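Local coordinates for sterol regulatory element-binding protein cleavage-activating protein (Schizosaccharomyces pombe, PDB 4YHC) that escorts the membrane-bound transcription factor precursor sre1 for its processing at low sterol and low oxygen, this chain being its cytoplasmic WD40 domain, at residues Y201-G205 / P206-P210; S275-N279 / G280-V284. The protein carries 9 engineered substitutions. All blocks are in the same frame, centred on the assembly; numbering follows the deposited sequence.

Contact 1. Residues Y201-G205 / P206-P210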
ATOM      1  N   TYR A 201      -4.556  -3.210  19.192  1.00 19.76           N
ATOM      2  CA  TYR A 201      -3.603  -2.837  20.275  1.00 26.16           C
ATOM      3  C   TYR A 201      -3.028  -1.440  20.068  1.00 26.00           C
ATOM      4  O   TYR A 201      -2.375  -1.170  19.044  1.00 26.51           O
ATOM      5  CB  TYR A 201      -2.431  -3.794  20.326  1.00 29.34           C
ATOM      6  CG  TYR A 201      -2.705  -5.028  21.120  1.00 37.00           C
ATOM      7  CD1 TYR A 201      -2.467  -5.051  22.488  1.00 39.29           C
ATOM      8  CD2 TYR A 201      -3.168  -6.167  20.503  1.00 34.39           C
ATOM      9  CE1 TYR A 201      -2.724  -6.164  23.215  1.00 44.38           C
ATOM     10  CE2 TYR A 201      -3.437  -7.283  21.219  1.00 40.22           C
ATOM     11  CZ  TYR A 201      -3.216  -7.277  22.566  1.00 45.24           C
ATOM     12  OH  TYR A 201      -3.447  -8.400  23.255  1.00 49.00           O
ATOM     13  N   SER A 202      -3.277  -0.555  21.018  1.00 25.20           N
ATOM     14  CA  SER A 202      -2.803   0.831  20.955  1.00 27.55           C
ATOM     15  C   SER A 202      -1.863   1.190  22.092  1.00 33.85           C
ATOM     16  O   SER A 202      -2.088   0.808  23.253  1.00 34.66           O
ATOM     17  CB  SER A 202      -3.949   1.786  20.985  1.00 27.22           C
ATOM     18  OG  SER A 202      -4.820   1.476  19.931  1.00 29.36           O
ATOM     19  N   LYS A 203      -0.848   1.973  21.741  1.00 30.95           N
ATOM     20  CA  LYS A 203       0.181   2.384  22.657  1.00 36.44           C
ATOM     21  C   LYS A 203      -0.149   3.752  23.223  1.00 48.53           C
ATOM     22  O   LYS A 203      -0.205   4.743  22.493  1.00 55.72           O
ATOM     23  CB  LYS A 203       1.523   2.440  21.934  1.00 32.30           C
ATOM     24  CG  LYS A 203       2.719   2.078  22.811  1.00 42.38           C
ATOM     25  CD  LYS A 203       3.979   2.823  22.445  1.00 55.16           C
ATOM     26  CE  LYS A 203       5.231   2.043  22.837  1.00 63.01           C
ATOM     27  NZ  LYS A 203       5.189   1.356  24.158  1.00 64.55           N
ATOM     28  N   LYS A 204      -0.368   3.819  24.529  1.00 56.62           N
ATOM     29  CA  LYS A 204      -0.357   5.122  25.216  1.00 67.56           C
ATOM     30  C   LYS A 204       0.755   5.167  26.262  1.00 65.90           C
ATOM     31  O   LYS A 204       0.792   4.351  27.202  1.00 65.74           O
ATOM     32  CB  LYS A 204      -1.727   5.488  25.818  1.00 77.04           C
ATOM     33  CG  LYS A 204      -2.582   6.402  24.928  1.00 82.78           C
ATOM     34  CD  LYS A 204      -1.944   7.775  24.711  1.00 81.44           C
ATOM     35  CE  LYS A 204      -2.576   8.543  23.564  1.00 75.17           C
ATOM     36  NZ  LYS A 204      -3.517   9.605  24.015  1.00 71.85           N
ATOM     37  N   GLY A 205       1.685   6.097  26.055  1.00 61.31           N
ATOM     38  CA  GLY A 205       2.877   6.174  26.869  1.00 60.12           C
ATOM     39  C   GLY A 205       3.627   4.857  26.771  1.00 59.18           C
ATOM     40  O   GLY A 205       3.885   4.383  25.688  1.00 53.50           O
ATOM     41  N   PRO A 206       3.973   4.246  27.909  1.00 66.93           N
ATOM     42  CA  PRO A 206       4.793   3.042  27.826  1.00 65.65           C
ATOM     43  C   PRO A 206       3.983   1.787  27.590  1.00 62.36           C
ATOM     44  O   PRO A 206       4.583   0.752  27.386  1.00 65.37           O
ATOM     45  CB  PRO A 206       5.440   2.964  29.220  1.00 65.73           C
ATOM     46  CG  PRO A 206       4.457   3.616  30.141  1.00 65.97           C
ATOM     47  CD  PRO A 206       3.595   4.556  29.308  1.00 69.66           C
ATOM     48  N   VAL A 207       2.649   1.890  27.624  1.00 54.80           N
ATOM     49  CA  VAL A 207       1.749   0.718  27.707  1.00 53.66           C
ATOM     50  C   VAL A 207       0.822   0.482  26.496  1.00 48.48           C
ATOM     51  O   VAL A 207       0.019   1.355  26.116  1.00 46.49           O
ATOM     52  CB  VAL A 207       0.817   0.867  28.937  1.00 56.25           C
ATOM     53  CG1 VAL A 207      -0.021  -0.395  29.154  1.00 52.16           C
ATOM     54  CG2 VAL A 207       1.644   1.238  30.173  1.00 58.60           C
ATOM     55  N   TRP A 208       0.899  -0.721  25.947  1.00 41.90           N
ATOM     56  CA  TRP A 208      -0.070  -1.190  24.987  1.00 43.37           C
ATOM     57  C   TRP A 208      -1.371  -1.696  25.644  1.00 50.79           C
ATOM     58  O   TRP A 208      -1.293  -2.414  26.639  1.00 64.43           O
ATOM     59  CB  TRP A 208       0.552  -2.310  24.189  1.00 40.75           C
ATOM     60  CG  TRP A 208       1.659  -1.842  23.304  1.00 46.00           C
ATOM     61  CD1 TRP A 208       2.963  -1.673  23.644  1.00 45.93           C
ATOM     62  CD2 TRP A 208       1.571  -1.556  21.899  1.00 43.35           C
ATOM     63  NE1 TRP A 208       3.690  -1.287  22.550  1.00 44.88           N
ATOM     64  CE2 TRP A 208       2.859  -1.202  21.465  1.00 44.61           C
ATOM     65  CE3 TRP A 208       0.530  -1.556  20.970  1.00 31.29           C
ATOM     66  CZ2 TRP A 208       3.126  -0.839  20.152  1.00 37.81           C
ATOM     67  CZ3 TRP A 208       0.808  -1.211  19.668  1.00 27.31           C
ATOM     68  CH2 TRP A 208       2.082  -0.823  19.279  1.00 34.43           C
ATOM     69  N   SER A 209      -2.540  -1.317  25.107  1.00 31.23           N
ATOM     70  CA  SER A 209      -3.809  -1.909  25.499  1.00 36.40           C
ATOM     71  C   SER A 209      -4.696  -2.256  24.298  1.00 40.14           C
ATOM     72  O   SER A 209      -4.739  -1.522  23.267  1.00 29.15           O
ATOM     73  CB  SER A 209      -4.598  -1.012  26.429  1.00 43.87           C
ATOM     74  OG  SER A 209      -4.794   0.264  25.888  1.00 50.49           O
ATOM     75  N   PRO A 210      -5.424  -3.364  24.437  1.00 43.57           N
ATOM     76  CA  PRO A 210      -6.266  -3.904  23.375  1.00 40.75           C
ATOM     77  C   PRO A 210      -7.662  -3.365  23.470  1.00 42.29           C
ATOM     78  O   PRO A 210      -8.147  -3.065  24.546  1.00 39.15           O
ATOM     79  CB  PRO A 210      -6.272  -5.420  23.648  1.00 37.67           C
ATOM     80  CG  PRO A 210      -6.045  -5.524  25.113  1.00 43.31           C
ATOM     81  CD  PRO A 210      -5.270  -4.318  25.557  1.00 44.20           C
TER
HETATM   82  O   HOH W   1      -6.588   0.002  21.060  1.00 28.05           O
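The indole of W208 carries K203 on one face and a backbone carbonyl at its edge: K203 CG lies 3.6 Å from the centroid of the five-membered ring, a CH-pi contact, while Y201 O approaches W208 CZ3 at 3.2 Å near the ring plane. On the same side of the hairpin, P210 CB sits over one face of the Y201 ring, 3.9 Å from its centroid. With CG anti to the carbonyl carbon (chi1 -68°), W208 reaches across the neighbouring strand, its six-membered ring beside Y201 CB. Were W208 an alanine, the aliphatic part of K203 would probably lose its aromatic platform, and a gap would probably open beside Y201 CB. Backbone bonds join S202 with S209 and K204 with V207, the straightest running from S202 N to S209 O (2.9 Å, 175°). A water links S202 OG to S209 O. The type II' turn K204-V207 places G205 at positive phi, which suits glycine. This hairpin forms the outer end of the four-stranded sheet in predicted repeat WD 4: strand 198-204 also pairs with strand 187-193, strand 207-212 is the outermost, and the Y201 ring stacks on F169 of strand 161-170.

Contact 2. Residues S275-N279 / G280-V284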
ATOM      1  N   SER A 275      -5.415  15.280   0.877  1.00 16.24           N
ATOM      2  CA  SER A 275      -5.611  15.208   2.304  1.00 16.36           C
ATOM      3  C   SER A 275      -5.106  16.592   2.897  1.00 25.49           C
ATOM      4  O   SER A 275      -4.090  17.112   2.457  1.00 17.48           O
ATOM      5  CB  SER A 275      -4.792  14.072   2.851  1.00 16.19           C
ATOM      6  OG  SER A 275      -5.487  12.875   2.573  1.00 24.96           O
ATOM      7  N   ARG A 276      -5.885  17.242   3.737  1.00 18.79           N
ATOM      8  CA  ARG A 276      -5.368  18.414   4.485  1.00 19.50           C
ATOM      9  C   ARG A 276      -6.099  18.434   5.813  1.00 23.99           C
ATOM     10  O   ARG A 276      -7.188  17.806   5.956  1.00 21.04           O
ATOM     11  CB  ARG A 276      -5.509  19.715   3.689  1.00 18.69           C
ATOM     12  CG  ARG A 276      -6.947  20.181   3.427  1.00 21.00           C
ATOM     13  CD  ARG A 276      -7.576  19.501   2.243  1.00 22.10           C
ATOM     14  NE  ARG A 276      -8.698  20.248   1.680  1.00 24.55           N
ATOM     15  CZ  ARG A 276      -9.415  19.825   0.656  1.00 28.31           C
ATOM     16  NH1 ARG A 276      -9.125  18.644   0.089  1.00 21.48           N
ATOM     17  NH2 ARG A 276     -10.410  20.579   0.184  1.00 24.64           N
ATOM     18  N   PHE A 277      -5.494  19.076   6.820  1.00 18.04           N
ATOM     19  CA  PHE A 277      -6.061  19.068   8.140  1.00 19.04           C
ATOM     20  C   PHE A 277      -6.274  20.530   8.491  1.00 24.86           C
ATOM     21  O   PHE A 277      -5.303  21.339   8.414  1.00 20.60           O
ATOM     22  CB  PHE A 277      -5.127  18.378   9.045  1.00 18.23           C
ATOM     23  CG  PHE A 277      -5.623  18.210  10.427  1.00 19.74           C
ATOM     24  CD1 PHE A 277      -5.371  19.164  11.403  1.00 18.97           C
ATOM     25  CD2 PHE A 277      -6.266  17.072  10.801  1.00 18.20           C
ATOM     26  CE1 PHE A 277      -5.828  18.996  12.685  1.00 19.22           C
ATOM     27  CE2 PHE A 277      -6.746  16.909  12.061  1.00 18.44           C
ATOM     28  CZ  PHE A 277      -6.474  17.871  13.029  1.00 18.95           C
ATOM     29  N   VAL A 278      -7.531  20.894   8.736  1.00 24.82           N
ATOM     30  CA  VAL A 278      -7.895  22.294   8.906  1.00 25.34           C
ATOM     31  C   VAL A 278      -8.891  22.364  10.076  1.00 27.65           C
ATOM     32  O   VAL A 278      -9.963  21.658  10.110  1.00 22.13           O
ATOM     33  CB  VAL A 278      -8.554  22.932   7.689  1.00 29.45           C
ATOM     34  CG1 VAL A 278      -8.902  24.402   8.027  1.00 23.49           C
ATOM     35  CG2 VAL A 278      -7.698  22.916   6.422  1.00 24.85           C
ATOM     36  N   ASN A 279      -8.485  23.146  11.075  1.00 24.55           N
ATOM     37  CA  ASN A 279      -9.275  23.325  12.289  1.00 31.85           C
ATOM     38  C   ASN A 279      -9.839  22.055  12.821  1.00 28.34           C
ATOM     39  O   ASN A 279     -11.067  21.953  13.047  1.00 24.80           O
ATOM     40  CB  ASN A 279     -10.427  24.296  11.983  1.00 36.76           C
ATOM     41  CG  ASN A 279     -11.221  24.696  13.217  1.00 55.87           C
ATOM     42  OD1 ASN A 279     -10.786  24.524  14.370  1.00 64.01           O
ATOM     43  ND2 ASN A 279     -12.430  25.230  12.976  1.00 55.42           N
ATOM     44  N   GLY A 280      -8.977  21.078  13.058  1.00 22.76           N
ATOM     45  CA  GLY A 280      -9.408  19.840  13.710  1.00 19.92           C
ATOM     46  C   GLY A 280     -10.081  18.830  12.789  1.00 19.39           C
ATOM     47  O   GLY A 280     -10.389  17.746  13.198  1.00 21.24           O
ATOM     48  N   GLN A 281     -10.151  19.153  11.520  1.00 19.18           N
ATOM     49  CA  GLN A 281     -10.835  18.337  10.495  1.00 18.73           C
ATOM     50  C   GLN A 281      -9.867  17.727   9.510  1.00 20.79           C
ATOM     51  O   GLN A 281      -9.131  18.458   8.821  1.00 23.77           O
ATOM     52  CB  GLN A 281     -11.757  19.219   9.636  1.00 18.86           C
ATOM     53  CG  GLN A 281     -12.870  19.850  10.432  1.00 26.39           C
ATOM     54  CD  GLN A 281     -13.779  20.708   9.625  1.00 26.73           C
ATOM     55  OE1 GLN A 281     -13.527  21.046   8.461  1.00 28.40           O
ATOM     56  NE2 GLN A 281     -14.837  21.119  10.262  1.00 29.54           N
ATOM     57  N   PHE A 282      -9.897  16.409   9.386  1.00 18.95           N
ATOM     58  CA  PHE A 282      -9.182  15.752   8.313  1.00 18.45           C
ATOM     59  C   PHE A 282     -10.036  15.803   7.061  1.00 21.93           C
ATOM     60  O   PHE A 282     -11.115  15.140   6.954  1.00 17.86           O
ATOM     61  CB  PHE A 282      -8.769  14.371   8.717  1.00 17.16           C
ATOM     62  CG  PHE A 282      -7.783  13.741   7.764  1.00 19.56           C
ATOM     63  CD1 PHE A 282      -8.196  13.223   6.585  1.00 19.46           C
ATOM     64  CD2 PHE A 282      -6.447  13.655   8.106  1.00 19.73           C
ATOM     65  CE1 PHE A 282      -7.286  12.693   5.678  1.00 20.35           C
ATOM     66  CE2 PHE A 282      -5.505  13.129   7.214  1.00 21.28           C
ATOM     67  CZ  PHE A 282      -5.942  12.676   5.987  1.00 22.98           C
ATOM     68  N   ARG A 283      -9.601  16.582   6.095  1.00 17.26           N
ATOM     69  CA  ARG A 283     -10.397  16.804   4.888  1.00 20.50           C
ATOM     70  C   ARG A 283      -9.753  16.160   3.675  1.00 22.37           C
ATOM     71  O   ARG A 283      -8.524  16.101   3.603  1.00 18.49           O
ATOM     72  CB  ARG A 283     -10.612  18.263   4.601  1.00 18.59           C
ATOM     73  CG  ARG A 283     -11.264  19.085   5.716  1.00 19.72           C
ATOM     74  CD  ARG A 283     -11.264  20.543   5.276  1.00 18.73           C
ATOM     75  NE  ARG A 283     -11.901  21.414   6.278  1.00 22.22           N
ATOM     76  CZ  ARG A 283     -11.827  22.766   6.245  1.00 27.31           C
ATOM     77  NH1 ARG A 283     -11.247  23.396   5.231  1.00 19.28           N
ATOM     78  NH2 ARG A 283     -12.445  23.475   7.168  1.00 26.38           N
ATOM     79  N   VAL A 284     -10.594  15.597   2.799  1.00 18.06           N
ATOM     80  CA  VAL A 284     -10.190  15.032   1.515  1.00 16.25           C
ATOM     81  C   VAL A 284     -11.100  15.470   0.416  1.00 18.83           C
ATOM     82  O   VAL A 284     -12.265  15.823   0.662  1.00 16.40           O
ATOM     83  CB  VAL A 284     -10.152  13.459   1.567  1.00 18.25           C
ATOM     84  CG1 VAL A 284      -9.257  13.025   2.694  1.00 15.96           C
ATOM     85  CG2 VAL A 284     -11.564  12.863   1.706  1.00 17.59           C
TER
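Two nitrogens of R283 grip a single oxygen, OE1 of Q281, from two residues along the same strand. The bond from R283 NE to Q281 OE1 is 2.7 Å and lies in the amide's carbonyl plane, whereas that from R283 NH2 to Q281 OE1 is 3.0 Å and comes from above it. Both keep the oxygen in the guanidinium plane. Across the hairpin, V278 covers one face of that guanidinium, its CB centred 3.6 Å from R283 CZ. With CG anti to the carbonyl carbon (chi1 -56°) and the chain extended from there to NE, R283 brings its guanidinium against V278. R276, bent at chi2, crosses R283 at about a right angle, with R283 CB over one face of the R276 guanidinium; the two guanidinium planes stand 78° apart. F277 and F282 lie on the face opposite the arginines; F277 CZ packs 3.6 Å from G280 CA in the turn, and S275 OG lies 3.4 Å from F282 CZ. The strands are held by paired bonds between R276 and R283 and between V278 and Q281, the shortest from R283 N to R276 O at 2.7 Å. A type I' turn, V278-Q281, closes the hairpin with N279 and G280 both at positive phi. D331 forms salt bridges with both R276 and R283, and D329 adds another to R283. These carboxylates probably offset the like charges of the two arginines, while Q281 restrains the rotation of the R283 guanidinium and V278 gives it an apolar backing.

Contacts 1 and 2 are two beta hairpins of the WD40 domain, in series along the chain and not touching: their centres are 26 Å apart and their nearest atoms about 14 Å. The four-stranded sheet of strands 226-230 to 253-259 separates them in sequence. Both lie well out from the middle of the domain, at 25 and 22 Å from the chain centre to the contact centre. Contact 1 is a surface hairpin at a sheet edge, with a citrate, probably from crystallisation, close to the K204 side chain. Contact 2 is partly buried, its second strand also pairing with strand 311-317. Both fall within the region that, by similarity, interacts with sre1.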